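Long-range contact in muramidase (PDB 6ZMV), which probably cleaves the glycan strands of bacterial peptidoglycan as a fungal lysozyme of glycoside hydrolase family 25: residues G136-W140 with E167-W172. Numbering follows the deposited sequence.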
# COMPACT_ATOMS: atom_id res chain seq x y z
N GLY A 136 3.46 3.58 -9.43
CA GLY A 136 4.68 3.86 -10.19
C GLY A 136 4.69 5.29 -10.66
O GLY A 136 3.66 5.95 -10.68
N TYR A 137 5.84 5.76 -11.10
CA TYR A 137 6.02 7.17 -11.48
C TYR A 137 5.16 7.48 -12.72
O TYR A 137 4.38 8.44 -12.70
CB TYR A 137 7.49 7.42 -11.80
CG TYR A 137 7.75 8.83 -12.30
CD1 TYR A 137 7.93 9.83 -11.37
CD2 TYR A 137 7.82 9.14 -13.63
CE1 TYR A 137 8.14 11.13 -11.76
CE2 TYR A 137 8.08 10.42 -14.02
CZ TYR A 137 8.20 11.43 -13.10
OH TYR A 137 8.47 12.71 -13.48
N TYR A 138 5.30 6.70 -13.78
CA TYR A 138 4.58 7.05 -15.01
C TYR A 138 3.07 6.86 -14.86
O TYR A 138 2.34 7.64 -15.47
CB TYR A 138 5.11 6.30 -16.23
CG TYR A 138 6.52 6.71 -16.54
CD1 TYR A 138 6.77 7.99 -17.01
CD2 TYR A 138 7.59 5.89 -16.31
CE1 TYR A 138 8.04 8.44 -17.28
CE2 TYR A 138 8.87 6.33 -16.54
CZ TYR A 138 9.11 7.61 -17.01
OH TYR A 138 10.43 7.96 -17.21
N TRP A 139 2.62 5.92 -14.04
CA TRP A 139 1.20 5.74 -13.77
C TRP A 139 0.67 7.04 -13.17
O TRP A 139 -0.34 7.60 -13.56
CB TRP A 139 0.90 4.53 -12.87
CG TRP A 139 -0.56 4.24 -12.82
CD1 TRP A 139 -1.22 3.36 -13.62
CD2 TRP A 139 -1.56 4.89 -12.01
NE1 TRP A 139 -2.56 3.39 -13.35
CE2 TRP A 139 -2.81 4.34 -12.41
CE3 TRP A 139 -1.57 5.88 -11.04
CZ2 TRP A 139 -4.01 4.78 -11.87
CZ3 TRP A 139 -2.76 6.29 -10.49
CH2 TRP A 139 -3.97 5.79 -10.94
N TRP A 140 1.36 7.54 -12.15
CA TRP A 140 0.84 8.76 -11.45
C TRP A 140 0.84 9.94 -12.42
O TRP A 140 -0.10 10.74 -12.43
CB TRP A 140 1.73 9.04 -10.22
CG TRP A 140 1.12 10.04 -9.31
CD1 TRP A 140 1.32 11.37 -9.23
CD2 TRP A 140 -0.01 9.77 -8.44
NE1 TRP A 140 0.45 11.94 -8.34
CE2 TRP A 140 -0.38 10.98 -7.86
CE3 TRP A 140 -0.70 8.61 -8.08
CZ2 TRP A 140 -1.42 11.07 -6.95
CZ3 TRP A 140 -1.73 8.69 -7.17
CH2 TRP A 140 -2.09 9.91 -6.66
N GLU A 167 12.88 9.52 -10.06
CA GLU A 167 12.16 10.77 -9.79
C GLU A 167 10.93 10.47 -8.91
O GLU A 167 10.25 9.43 -9.07
CB GLU A 167 11.74 11.46 -11.10
CG GLU A 167 12.95 11.94 -11.88
CD GLU A 167 13.54 13.22 -11.32
OE1 GLU A 167 12.75 14.05 -10.78
OE2 GLU A 167 14.76 13.39 -11.41
N ILE A 168 10.64 11.42 -8.02
CA ILE A 168 9.49 11.30 -7.12
C ILE A 168 8.32 12.02 -7.77
O ILE A 168 8.41 13.21 -8.10
CB ILE A 168 9.83 11.86 -5.75
CG1 ILE A 168 11.17 11.40 -5.16
CG2 ILE A 168 8.70 11.60 -4.80
CD1 ILE A 168 11.28 9.91 -4.98
N PRO A 169 7.19 11.32 -8.00
CA PRO A 169 6.07 11.96 -8.66
C PRO A 169 5.27 12.85 -7.69
O PRO A 169 5.46 12.81 -6.47
CB PRO A 169 5.20 10.75 -9.08
CG PRO A 169 5.48 9.70 -7.94
CD PRO A 169 6.94 9.91 -7.62
N GLY A 170 4.35 13.61 -8.27
CA GLY A 170 3.23 14.18 -7.53
C GLY A 170 3.63 15.22 -6.51
O GLY A 170 2.83 15.47 -5.62
N GLY A 171 4.80 15.81 -6.59
CA GLY A 171 5.17 16.79 -5.57
C GLY A 171 5.39 16.19 -4.20
O GLY A 171 5.58 16.95 -3.24
N TRP A 172 5.43 14.87 -4.09
CA TRP A 172 5.88 14.25 -2.79
C TRP A 172 7.32 14.63 -2.55
O TRP A 172 8.11 14.75 -3.49
CB TRP A 172 5.69 12.75 -2.87
CG TRP A 172 4.36 12.21 -2.41
CD1 TRP A 172 3.97 12.06 -1.11
CD2 TRP A 172 3.27 11.72 -3.18
NE1 TRP A 172 2.73 11.51 -1.03
CE2 TRP A 172 2.28 11.26 -2.29
CE3 TRP A 172 3.07 11.58 -4.56
CZ2 TRP A 172 1.08 10.68 -2.77
CZ3 TRP A 172 1.88 11.05 -5.01
CH2 TRP A 172 0.92 10.56 -4.12
O HOH W 1 7.61 14.71 -10.96
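Tyr137 opens the helix that follows N-cap Gly136, and its CA lies 5.6 Å from the CA of Pro169, where the loop 167-172 enters a type I' turn running from Pro169 to Trp172. No direct hydrogen bond joins the two segments; Tyr137 and Trp140 pack on the loop's side chains and backbone. Pro169 presents CB between them, 3.7 Å from CD1 of Tyr137 and 3.9 Å from CD1 of Trp140. With CG anti to the backbone N (chi1 176°), the phenol reaches past Pro169 and lies alongside the Glu167 side chain, pointing the same way: its CE1 meets Glu167 CB at 3.7 Å, and its CD1 comes 3.3 Å from the carbonyl O of Glu167. A water weakly bridges Tyr137 OH and the carbonyl O of Ile168.

At the other end of the turn, Trp172 drives the edge of its six-membered ring at the face of Trp140 in a T-shaped pair, the planes 65° apart. CZ3 and CH2 do the touching, CZ3 3.6 Å from Trp140 CE2 and offset toward the rim of the indole. The pyrrole side of Trp140 lies against Gly170, NE1 to CA at 3.7 Å, leaving no room for a CB at that position. That NE1 donates to the carbonyl of Ser147, and Trp172 NE1 to that of Cys154, so both buried indole nitrogens are satisfied. A leucine in place of Trp140 would probably leave the Trp172 edge without its aromatic face and the Ser147 carbonyl without this donor.

Trp140 reaches Ile133 of strand 132-136 and Ile116 of helix 109-127, while Pro169 and Trp172 rest on Leu158 and Leu156 of strand 156-159, so the contact joins the loop after that strand to the helix after its parallel neighbour in the TIM-barrel-like fold.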